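Long-range contacts in endo-beta-1,4-glucanase (cellulase B) (Bacillus halodurans, PDB 4V2X), which probably hydrolyses beta-1,4-glucan chains, joining a family 5 glycosidase module to an Ig-like module and a family 46 carbohydrate-binding module: residues 336-341 with 374-379; 389-394 with 471-476; 411-416 with 437-442. All coordinates share one frame; numbering follows the deposited sequence.

Contact 1: 336-341 with 374-379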
loop_
_atom_site.group_PDB
_atom_site.type_symbol
_atom_site.label_atom_id
_atom_site.label_comp_id
_atom_site.label_asym_id
_atom_site.label_seq_id
_atom_site.Cartn_x
_atom_site.Cartn_y
_atom_site.Cartn_z
ATOM N N GLU A 336 -40.820 -8.492 -5.918
ATOM C CA GLU A 336 -39.538 -7.887 -6.284
ATOM C C GLU A 336 -38.431 -8.378 -5.346
ATOM O O GLU A 336 -37.299 -8.601 -5.766
ATOM C CB GLU A 336 -39.667 -6.361 -6.284
ATOM C CG GLU A 336 -40.790 -5.857 -7.191
ATOM C CD GLU A 336 -40.638 -6.303 -8.642
ATOM O OE1 GLU A 336 -39.540 -6.124 -9.215
ATOM O OE2 GLU A 336 -41.618 -6.825 -9.220
ATOM N N LYS A 337 -38.779 -8.559 -4.078
ATOM C CA LYS A 337 -37.873 -9.126 -3.086
ATOM C C LYS A 337 -37.443 -10.525 -3.506
ATOM O O LYS A 337 -36.257 -10.862 -3.472
ATOM C CB LYS A 337 -38.579 -9.179 -1.727
ATOM C CG LYS A 337 -37.760 -9.766 -0.597
ATOM C CD LYS A 337 -38.634 -10.189 0.574
ATOM C CE LYS A 337 -39.439 -9.028 1.137
ATOM N NZ LYS A 337 -40.303 -9.491 2.256
ATOM N N LEU A 338 -38.412 -11.337 -3.919
ATOM C CA LEU A 338 -38.129 -12.709 -4.323
ATOM C C LEU A 338 -37.221 -12.738 -5.536
ATOM O O LEU A 338 -36.284 -13.531 -5.588
ATOM C CB LEU A 338 -39.422 -13.466 -4.621
ATOM C CG LEU A 338 -40.358 -13.687 -3.437
ATOM C CD1 LEU A 338 -41.648 -14.322 -3.924
ATOM C CD2 LEU A 338 -39.712 -14.530 -2.356
ATOM N N LYS A 339 -37.472 -11.859 -6.502
ATOM C CA LYS A 339 -36.651 -11.833 -7.714
ATOM C C LYS A 339 -35.223 -11.385 -7.417
ATOM O O LYS A 339 -34.292 -11.911 -8.010
ATOM C CB LYS A 339 -37.287 -10.969 -8.802
ATOM C CG LYS A 339 -38.533 -11.614 -9.389
ATOM C CD LYS A 339 -39.190 -10.771 -10.459
ATOM C CE LYS A 339 -39.942 -9.595 -9.870
ATOM N NZ LYS A 339 -40.747 -8.885 -10.895
ATOM N N PHE A 340 -35.052 -10.441 -6.488
ATOM C CA PHE A 340 -33.714 -10.047 -6.032
ATOM C C PHE A 340 -32.933 -11.253 -5.519
ATOM O O PHE A 340 -31.787 -11.488 -5.946
ATOM C CB PHE A 340 -33.780 -8.967 -4.937
ATOM C CG PHE A 340 -32.435 -8.646 -4.320
ATOM C CD1 PHE A 340 -31.578 -7.733 -4.920
ATOM C CD2 PHE A 340 -32.019 -9.275 -3.158
ATOM C CE1 PHE A 340 -30.334 -7.466 -4.374
ATOM C CE2 PHE A 340 -30.779 -9.008 -2.604
ATOM C CZ PHE A 340 -29.939 -8.090 -3.211
ATOM N N PHE A 341 -33.529 -12.017 -4.602
ATOM C CA PHE A 341 -32.831 -13.163 -4.035
ATOM C C PHE A 341 -32.552 -14.253 -5.069
ATOM O O PHE A 341 -31.464 -14.814 -5.092
ATOM C CB PHE A 341 -33.567 -13.720 -2.811
ATOM C CG PHE A 341 -33.341 -12.912 -1.561
ATOM C CD1 PHE A 341 -34.110 -11.793 -1.286
ATOM C CD2 PHE A 341 -32.351 -13.274 -0.659
ATOM C CE1 PHE A 341 -33.897 -11.046 -0.140
ATOM C CE2 PHE A 341 -32.133 -12.534 0.493
ATOM C CZ PHE A 341 -32.899 -11.409 0.748
ATOM N N GLN A 374 -42.189 -17.909 4.587
ATOM C CA GLN A 374 -41.898 -19.198 3.965
ATOM C C GLN A 374 -41.623 -19.040 2.476
ATOM O O GLN A 374 -40.831 -19.784 1.915
ATOM C CB GLN A 374 -43.052 -20.175 4.160
ATOM C CG GLN A 374 -42.704 -21.608 3.776
ATOM C CD GLN A 374 -41.621 -22.199 4.655
ATOM O OE1 GLN A 374 -41.670 -22.078 5.875
ATOM N NE2 GLN A 374 -40.639 -22.849 4.043
ATOM N N GLU A 375 -42.290 -18.081 1.838
ATOM C CA GLU A 375 -42.094 -17.825 0.415
ATOM C C GLU A 375 -40.651 -17.402 0.140
ATOM O O GLU A 375 -40.019 -17.873 -0.808
ATOM C CB GLU A 375 -43.073 -16.757 -0.053
ATOM C CG GLU A 375 -43.266 -16.669 -1.551
ATOM C CD GLU A 375 -44.302 -15.631 -1.934
ATOM O OE1 GLU A 375 -44.471 -14.660 -1.174
ATOM O OE2 GLU A 375 -44.933 -15.782 -3.010
ATOM N N LEU A 376 -40.114 -16.536 0.988
ATOM C CA LEU A 376 -38.729 -16.111 0.833
ATOM C C LEU A 376 -37.787 -17.284 1.037
ATOM O O LEU A 376 -36.854 -17.476 0.247
ATOM C CB LEU A 376 -38.383 -14.981 1.802
ATOM C CG LEU A 376 -36.931 -14.495 1.752
ATOM C CD1 LEU A 376 -36.588 -13.938 0.373
ATOM C CD2 LEU A 376 -36.708 -13.460 2.846
ATOM N N PHE A 377 -38.000 -18.063 2.096
ATOM C CA PHE A 377 -37.138 -19.206 2.321
ATOM C C PHE A 377 -37.203 -20.201 1.169
ATOM O O PHE A 377 -36.167 -20.686 0.717
ATOM C CB PHE A 377 -37.419 -19.941 3.624
ATOM C CG PHE A 377 -36.514 -21.112 3.814
ATOM C CD1 PHE A 377 -35.163 -20.909 4.081
ATOM C CD2 PHE A 377 -36.970 -22.409 3.626
ATOM C CE1 PHE A 377 -34.299 -21.978 4.198
ATOM C CE2 PHE A 377 -36.108 -23.483 3.748
ATOM C CZ PHE A 377 -34.773 -23.268 4.037
ATOM N N ASP A 378 -38.414 -20.509 0.701
ATOM C CA ASP A 378 -38.587 -21.448 -0.402
ATOM C C ASP A 378 -37.815 -20.986 -1.638
ATOM O O ASP A 378 -37.232 -21.803 -2.342
ATOM C CB ASP A 378 -40.069 -21.631 -0.752
ATOM C CG ASP A 378 -40.824 -22.478 0.274
ATOM O OD1 ASP A 378 -40.201 -23.047 1.194
ATOM O OD2 ASP A 378 -42.055 -22.573 0.141
ATOM N N MET A 379 -37.796 -19.681 -1.879
ATOM C CA MET A 379 -37.073 -19.134 -3.019
ATOM C C MET A 379 -35.573 -19.292 -2.804
ATOM O O MET A 379 -34.856 -19.689 -3.718
ATOM C CB MET A 379 -37.433 -17.670 -3.250
ATOM C CG MET A 379 -36.721 -17.042 -4.443
ATOM S SD MET A 379 -37.002 -17.914 -6.003
ATOM C CE MET A 379 -38.423 -17.016 -6.627
#

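Contact 2: 389-394 with 471-476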
loop_
_atom_site.group_PDB
_atom_site.type_symbol
_atom_site.label_atom_id
_atom_site.label_comp_id
_atom_site.label_asym_id
_atom_site.label_seq_id
_atom_site.Cartn_x
_atom_site.Cartn_y
_atom_site.Cartn_z
ATOM N N SER A 389 -38.436 -19.791 -12.000
ATOM C CA SER A 389 -39.158 -18.934 -12.913
ATOM C C SER A 389 -39.876 -17.886 -12.089
ATOM O O SER A 389 -40.387 -18.180 -10.999
ATOM C CB SER A 389 -40.166 -19.752 -13.709
ATOM O OG SER A 389 -39.499 -20.805 -14.385
ATOM N N VAL A 390 -39.905 -16.666 -12.604
ATOM C CA VAL A 390 -40.538 -15.550 -11.908
ATOM C C VAL A 390 -41.443 -14.822 -12.889
ATOM O O VAL A 390 -41.585 -15.242 -14.037
ATOM C CB VAL A 390 -39.481 -14.607 -11.293
ATOM C CG1 VAL A 390 -38.632 -15.364 -10.282
ATOM C CG2 VAL A 390 -38.586 -13.993 -12.361
ATOM N N ALA A 391 -42.063 -13.737 -12.446
ATOM C CA ALA A 391 -42.978 -12.995 -13.304
ATOM C C ALA A 391 -42.878 -11.501 -13.048
ATOM O O ALA A 391 -42.260 -11.067 -12.072
ATOM C CB ALA A 391 -44.408 -13.485 -13.094
ATOM N N GLU A 392 -43.478 -10.725 -13.944
ATOM C CA GLU A 392 -43.470 -9.270 -13.833
ATOM C C GLU A 392 -43.939 -8.789 -12.461
ATOM O O GLU A 392 -43.439 -7.787 -11.946
ATOM C CB GLU A 392 -44.310 -8.631 -14.946
ATOM C CG GLU A 392 -45.785 -8.980 -14.914
ATOM C CD GLU A 392 -46.568 -8.278 -16.006
ATOM O OE1 GLU A 392 -46.551 -8.767 -17.153
ATOM O OE2 GLU A 392 -47.199 -7.244 -15.712
ATOM N N SER A 393 -44.902 -9.506 -11.883
ATOM C CA SER A 393 -45.417 -9.201 -10.552
ATOM C C SER A 393 -45.891 -10.478 -9.868
ATOM O O SER A 393 -46.118 -11.490 -10.523
ATOM C CB SER A 393 -46.593 -8.216 -10.635
ATOM O OG SER A 393 -46.226 -6.992 -11.256
ATOM N N ASN A 394 -46.077 -10.403 -8.557
ATOM C CA ASN A 394 -46.720 -11.477 -7.796
ATOM C C ASN A 394 -48.177 -11.138 -7.476
ATOM O O ASN A 394 -48.699 -11.516 -6.433
ATOM C CB ASN A 394 -45.946 -11.770 -6.514
ATOM C CG ASN A 394 -46.080 -10.671 -5.490
ATOM O OD1 ASN A 394 -46.099 -9.494 -5.833
ATOM N ND2 ASN A 394 -46.194 -11.053 -4.220
ATOM N N ALA A 471 -38.934 -22.970 -7.512
ATOM C CA ALA A 471 -40.082 -22.630 -6.687
ATOM C C ALA A 471 -41.324 -22.291 -7.509
ATOM O O ALA A 471 -41.225 -21.770 -8.621
ATOM C CB ALA A 471 -39.727 -21.465 -5.780
ATOM N N ASP A 472 -42.495 -22.583 -6.951
ATOM C CA ASP A 472 -43.749 -22.099 -7.521
ATOM C C ASP A 472 -43.760 -20.573 -7.435
ATOM O O ASP A 472 -43.197 -20.013 -6.490
ATOM C CB ASP A 472 -44.947 -22.615 -6.724
ATOM C CG ASP A 472 -45.183 -24.107 -6.877
ATOM O OD1 ASP A 472 -44.635 -24.750 -7.798
ATOM O OD2 ASP A 472 -45.945 -24.644 -6.047
ATOM N N TRP A 473 -44.409 -19.914 -8.395
ATOM C CA TRP A 473 -44.646 -18.470 -8.333
ATOM C C TRP A 473 -46.116 -18.216 -7.997
ATOM O O TRP A 473 -47.013 -18.804 -8.607
ATOM C CB TRP A 473 -44.277 -17.798 -9.657
ATOM C CG TRP A 473 -44.377 -16.300 -9.619
ATOM C CD1 TRP A 473 -45.417 -15.538 -10.062
ATOM C CD2 TRP A 473 -43.401 -15.386 -9.096
ATOM N NE1 TRP A 473 -45.155 -14.206 -9.848
ATOM C CE2 TRP A 473 -43.920 -14.084 -9.266
ATOM C CE3 TRP A 473 -42.137 -15.541 -8.504
ATOM C CZ2 TRP A 473 -43.225 -12.944 -8.860
ATOM C CZ3 TRP A 473 -41.443 -14.405 -8.104
ATOM C CH2 TRP A 473 -41.990 -13.120 -8.287
ATOM N N HIS A 474 -46.360 -17.333 -7.036
ATOM C CA HIS A 474 -47.711 -17.109 -6.524
ATOM C C HIS A 474 -48.237 -15.739 -6.904
ATOM O O HIS A 474 -47.644 -14.736 -6.534
ATOM C CB HIS A 474 -47.699 -17.228 -5.004
ATOM C CG HIS A 474 -47.022 -18.461 -4.510
ATOM N ND1 HIS A 474 -47.648 -19.687 -4.477
ATOM C CD2 HIS A 474 -45.773 -18.663 -4.034
ATOM C CE1 HIS A 474 -46.816 -20.590 -3.995
ATOM N NE2 HIS A 474 -45.668 -19.997 -3.726
ATOM N N PHE A 475 -49.336 -15.706 -7.655
ATOM C CA PHE A 475 -50.021 -14.463 -7.983
ATOM C C PHE A 475 -51.170 -14.231 -7.015
ATOM O O PHE A 475 -52.144 -14.995 -7.006
ATOM C CB PHE A 475 -50.609 -14.502 -9.396
ATOM C CG PHE A 475 -49.591 -14.649 -10.487
ATOM C CD1 PHE A 475 -48.882 -13.544 -10.952
ATOM C CD2 PHE A 475 -49.375 -15.881 -11.089
ATOM C CE1 PHE A 475 -47.950 -13.680 -11.965
ATOM C CE2 PHE A 475 -48.451 -16.019 -12.105
ATOM C CZ PHE A 475 -47.734 -14.916 -12.539
ATOM N N ARG A 476 -51.066 -13.170 -6.225
ATOM C CA ARG A 476 -52.146 -12.787 -5.327
ATOM C C ARG A 476 -53.203 -12.079 -6.160
ATOM O O ARG A 476 -52.895 -11.119 -6.878
ATOM C CB ARG A 476 -51.628 -11.873 -4.218
ATOM C CG ARG A 476 -50.590 -12.542 -3.331
ATOM C CD ARG A 476 -49.911 -11.546 -2.406
ATOM N NE ARG A 476 -50.821 -11.088 -1.366
ATOM C CZ ARG A 476 -51.122 -11.794 -0.283
ATOM N NH1 ARG A 476 -50.579 -12.986 -0.104
ATOM N NH2 ARG A 476 -51.969 -11.310 0.616
HETATM O O HOH W 1 -40.748 -18.867 -8.379
HETATM O O HOH W 2 -39.515 -22.151 -10.852
HETATM O O HOH W 3 -47.007 -13.883 -3.798
#

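Contact 3: 411-416 with 437-442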
loop_
_atom_site.group_PDB
_atom_site.type_symbol
_atom_site.label_atom_id
_atom_site.label_comp_id
_atom_site.label_asym_id
_atom_site.label_seq_id
_atom_site.Cartn_x
_atom_site.Cartn_y
_atom_site.Cartn_z
ATOM N N LEU A 411 -43.866 -13.908 -17.849
ATOM C CA LEU A 411 -43.024 -14.746 -17.032
ATOM C C LEU A 411 -41.589 -14.604 -17.497
ATOM O O LEU A 411 -41.324 -14.290 -18.652
ATOM C CB LEU A 411 -43.416 -16.221 -17.186
ATOM C CG LEU A 411 -44.855 -16.635 -16.890
ATOM C CD1 LEU A 411 -44.995 -18.141 -17.086
ATOM C CD2 LEU A 411 -45.278 -16.216 -15.488
ATOM N N GLN A 412 -40.665 -14.826 -16.575
ATOM C CA GLN A 412 -39.265 -15.003 -16.915
ATOM C C GLN A 412 -38.939 -16.448 -16.544
ATOM O O GLN A 412 -38.719 -16.764 -15.370
ATOM C CB GLN A 412 -38.400 -13.991 -16.164
ATOM C CG GLN A 412 -38.585 -12.547 -16.629
ATOM C CD GLN A 412 -39.837 -11.876 -16.086
ATOM O OE1 GLN A 412 -40.092 -11.884 -14.880
ATOM N NE2 GLN A 412 -40.618 -11.267 -16.978
ATOM N N LEU A 413 -38.944 -17.325 -17.544
ATOM C CA LEU A 413 -38.864 -18.763 -17.297
ATOM C C LEU A 413 -37.515 -19.229 -16.757
ATOM O O LEU A 413 -37.455 -20.231 -16.038
ATOM C CB LEU A 413 -39.249 -19.550 -18.558
ATOM C CG LEU A 413 -40.739 -19.485 -18.915
ATOM C CD1 LEU A 413 -40.990 -20.105 -20.281
ATOM C CD2 LEU A 413 -41.602 -20.151 -17.848
ATOM N N HIS A 414 -36.440 -18.510 -17.083
ATOM C CA HIS A 414 -35.107 -18.831 -16.564
ATOM C C HIS A 414 -34.733 -20.288 -16.858
ATOM O O HIS A 414 -34.115 -20.967 -16.031
ATOM C CB HIS A 414 -35.012 -18.550 -15.049
ATOM C CG HIS A 414 -35.053 -17.097 -14.691
ATOM N ND1 HIS A 414 -35.527 -16.643 -13.479
ATOM C CD2 HIS A 414 -34.672 -15.996 -15.382
ATOM C CE1 HIS A 414 -35.441 -15.326 -13.441
ATOM N NE2 HIS A 414 -34.930 -14.909 -14.586
ATOM N N GLY A 415 -35.126 -20.771 -18.033
ATOM C CA GLY A 415 -34.775 -22.128 -18.467
ATOM C C GLY A 415 -35.714 -23.239 -18.037
ATOM O O GLY A 415 -35.481 -24.407 -18.362
ATOM N N ASN A 416 -36.784 -22.897 -17.318
ATOM C CA ASN A 416 -37.757 -23.885 -16.876
ATOM C C ASN A 416 -38.969 -23.922 -17.782
ATOM O O ASN A 416 -39.114 -23.087 -18.675
ATOM C CB ASN A 416 -38.206 -23.590 -15.452
ATOM C CG ASN A 416 -37.044 -23.488 -14.489
ATOM O OD1 ASN A 416 -36.043 -24.200 -14.619
ATOM N ND2 ASN A 416 -37.167 -22.595 -13.513
ATOM N N ASN A 437 -48.242 -18.555 -24.059
ATOM C CA ASN A 437 -47.738 -18.275 -25.392
ATOM C C ASN A 437 -46.370 -17.635 -25.254
ATOM O O ASN A 437 -46.260 -16.466 -24.894
ATOM C CB ASN A 437 -48.711 -17.368 -26.132
ATOM C CG ASN A 437 -50.067 -18.024 -26.328
ATOM O OD1 ASN A 437 -50.192 -18.989 -27.085
ATOM N ND2 ASN A 437 -51.087 -17.518 -25.635
ATOM N N GLY A 438 -45.328 -18.419 -25.518
ATOM C CA GLY A 438 -43.961 -18.013 -25.217
ATOM C C GLY A 438 -43.814 -17.860 -23.715
ATOM O O GLY A 438 -43.999 -18.817 -22.968
ATOM N N GLU A 439 -43.517 -16.645 -23.277
ATOM C CA GLU A 439 -43.446 -16.336 -21.851
ATOM C C GLU A 439 -44.643 -15.509 -21.380
ATOM O O GLU A 439 -44.661 -15.050 -20.235
ATOM C CB GLU A 439 -42.129 -15.616 -21.528
ATOM C CG GLU A 439 -40.915 -16.536 -21.548
ATOM C CD GLU A 439 -39.643 -15.854 -21.075
ATOM O OE1 GLU A 439 -39.324 -14.759 -21.584
ATOM O OE2 GLU A 439 -38.950 -16.414 -20.199
ATOM N N ARG A 440 -45.639 -15.327 -22.249
ATOM C CA ARG A 440 -46.872 -14.625 -21.882
ATOM C C ARG A 440 -47.911 -15.608 -21.353
ATOM O O ARG A 440 -48.465 -16.413 -22.112
ATOM C CB ARG A 440 -47.454 -13.871 -23.079
ATOM C CG ARG A 440 -46.538 -12.800 -23.645
ATOM C CD ARG A 440 -46.591 -11.524 -22.821
ATOM N NE ARG A 440 -47.816 -10.761 -23.072
ATOM C CZ ARG A 440 -48.042 -10.019 -24.160
ATOM N NH1 ARG A 440 -47.127 -9.916 -25.126
ATOM N NH2 ARG A 440 -49.195 -9.370 -24.284
ATOM N N LEU A 441 -48.167 -15.533 -20.049
ATOM C CA LEU A 441 -49.186 -16.351 -19.392
ATOM C C LEU A 441 -50.516 -15.617 -19.322
ATOM O O LEU A 441 -50.600 -14.531 -18.746
ATOM C CB LEU A 441 -48.751 -16.702 -17.969
ATOM C CG LEU A 441 -49.742 -17.514 -17.126
ATOM C CD1 LEU A 441 -49.968 -18.898 -17.719
ATOM C CD2 LEU A 441 -49.255 -17.625 -15.690
ATOM N N THR A 442 -51.557 -16.222 -19.883
ATOM C CA THR A 442 -52.904 -15.683 -19.772
ATOM C C THR A 442 -53.725 -16.534 -18.814
ATOM O O THR A 442 -53.857 -17.744 -19.009
ATOM C CB THR A 442 -53.614 -15.637 -21.141
ATOM O OG1 THR A 442 -52.912 -14.750 -22.012
ATOM C CG2 THR A 442 -55.042 -15.155 -20.992
HETATM O O HOH W 4 -36.074 -16.278 -18.865
#

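Contact 1: 336-341 with 374-379
L338 and L376 face each other where two outer helices of the family 5 (beta/alpha)8 barrel run side by side: helix 334-350, between the last two barrel strands, and helix 374-385, which follows the eighth. The axes of the two segments come within 9.7 Å and their directions differ by 22°, so they are nearly parallel.

The buried part is made by branched ends. L338 CD2 settles against the backbone of the other helix, 3.7 Å from L376 CA, with M379 CB beside it. One turn further on, L376 CD1 lies over a face of the F341 ring, 4.0 Å from its centroid, in a CH-pi contact. L376 gets there because its CG stands anti to the backbone N (chi1 178°). F340 CD2 packs on the opposite face of the F341 ring. Also on the L376 side, buried K337 sends its NZ to Q334 OE1 and T329 O.

The E375 side is no less close but is partly open to solvent. L338 CD1 meets the extended side chain of E375 roughly at right angles, 3.6 Å from E375 CD, while E375 OE1 accepts from Q334 NE2. From the next module, W473 packs on L338 and H474 on E375. M379 CG, anti to its backbone N, rests 3.7 Å from L338 O, and the bends beyond it turn CE back toward L338 CB.

Contact 2: 389-394 with 471-476
W473 and the 389-394 segment hold each other by three kinds of interaction. Aromatic packing comes first. With W473 CG anti to the backbone N (chi1 -175°), the indole reaches across to 389-394 and lies beneath its backbone: V390 CA makes a CH-pi contact over the six-membered ring, 4.1 Å from the centroid, and A391 N sits above the middle of the same face. V390 CG1 adds a touch at W473 CZ3. A391 CB touches both aromatics where they meet, 3.4 Å from W473 NE1 and 3.7 Å from F475 CZ, while W473 CD1 in turn packs over a face of the F475 ring.

Two direct hydrogen bonds follow. W473 NE1 donates to S393 O at 3.0 Å; the acceptor lies close to the indole plane, but the donor stands 37° above the carbonyl plane of S393. This bond satisfies the buried indole N-H and fixes the rotation of the ring. R476 N donates to N394 O at 2.9 Å and nearly straight, 175° at the hydrogen.

Water joins the rest. One molecule accepts from S389 N and donates to A471 O, both at 2.8 Å. Another accepts from N394 ND2 and donates to H474 O, while N394 OD1 takes a hydrogen bond from Q333 NE2 of the catalytic module. Helix 334-350 of the barrel packs on the indole as well, through L338 and K339.

The chain here leaves one sheet, where V390 pairs with Q412, and enters the other, where R476 pairs with I396 and strand 395-399 runs parallel to 473-480: the sheet-switching first strand of an Ig-like beta-sandwich.

Contact 3: 411-416 with 437-442
The carboxylate of E439 is the flat group that bridges the segments: L411 O lies over one of its faces, 3.3 Å from E439 CD, and L413 N reaches OE2 on the anti side, tilted 31° out of the carboxylate plane. The other flat group, the H414 imidazole, has Q412 O over one face.

The setting is an antiparallel sheet of the Ig-like module, in which strands 407-412 and 440-443 are neighbours and each adjoins a tight turn: type I' from L413 to N416, type II' from N437 to R440. E439 sits within the second turn, and its side chain, extended beyond CG, runs on alongside the other segment from L411 to L413. L413 N donates to E439 OE2 at 2.8 Å, almost straight at 175°. A water adds a second tie, accepting from H414 N and donating to E439 OE2, so this oxygen takes two hydrogen bonds where the first turn begins.

Backbone pairing is close by, L411 N to E439 O at 2.8 Å. On the buried side, L411 CG packs 4.0 Å from L441 CB. The L413 and E439 side chains pass each other head to tail, L413 CD1 3.8 Å from E439 CG.

Overall arrangement
Going from the N terminus, contact 1 closes first, bringing together two neighbouring helices of the catalytic barrel across its eighth strand. Helix 374-385 then leads straight into strand 390-391, where contact 2 opens; contact 2 closes only at 471-476, spanning most of the Ig-like module, and contact 3 opens and closes within that span. Contact 1 is thus in series with the other two. K339 NZ ties the barrel to the Ig-like module by a probable hydrogen bond to A391 O. Contacts 2 and 3 share a sheet, joined by V390 O with Q412 N and by S389 OG with L413 O, while contacts 1 and 3 do not touch.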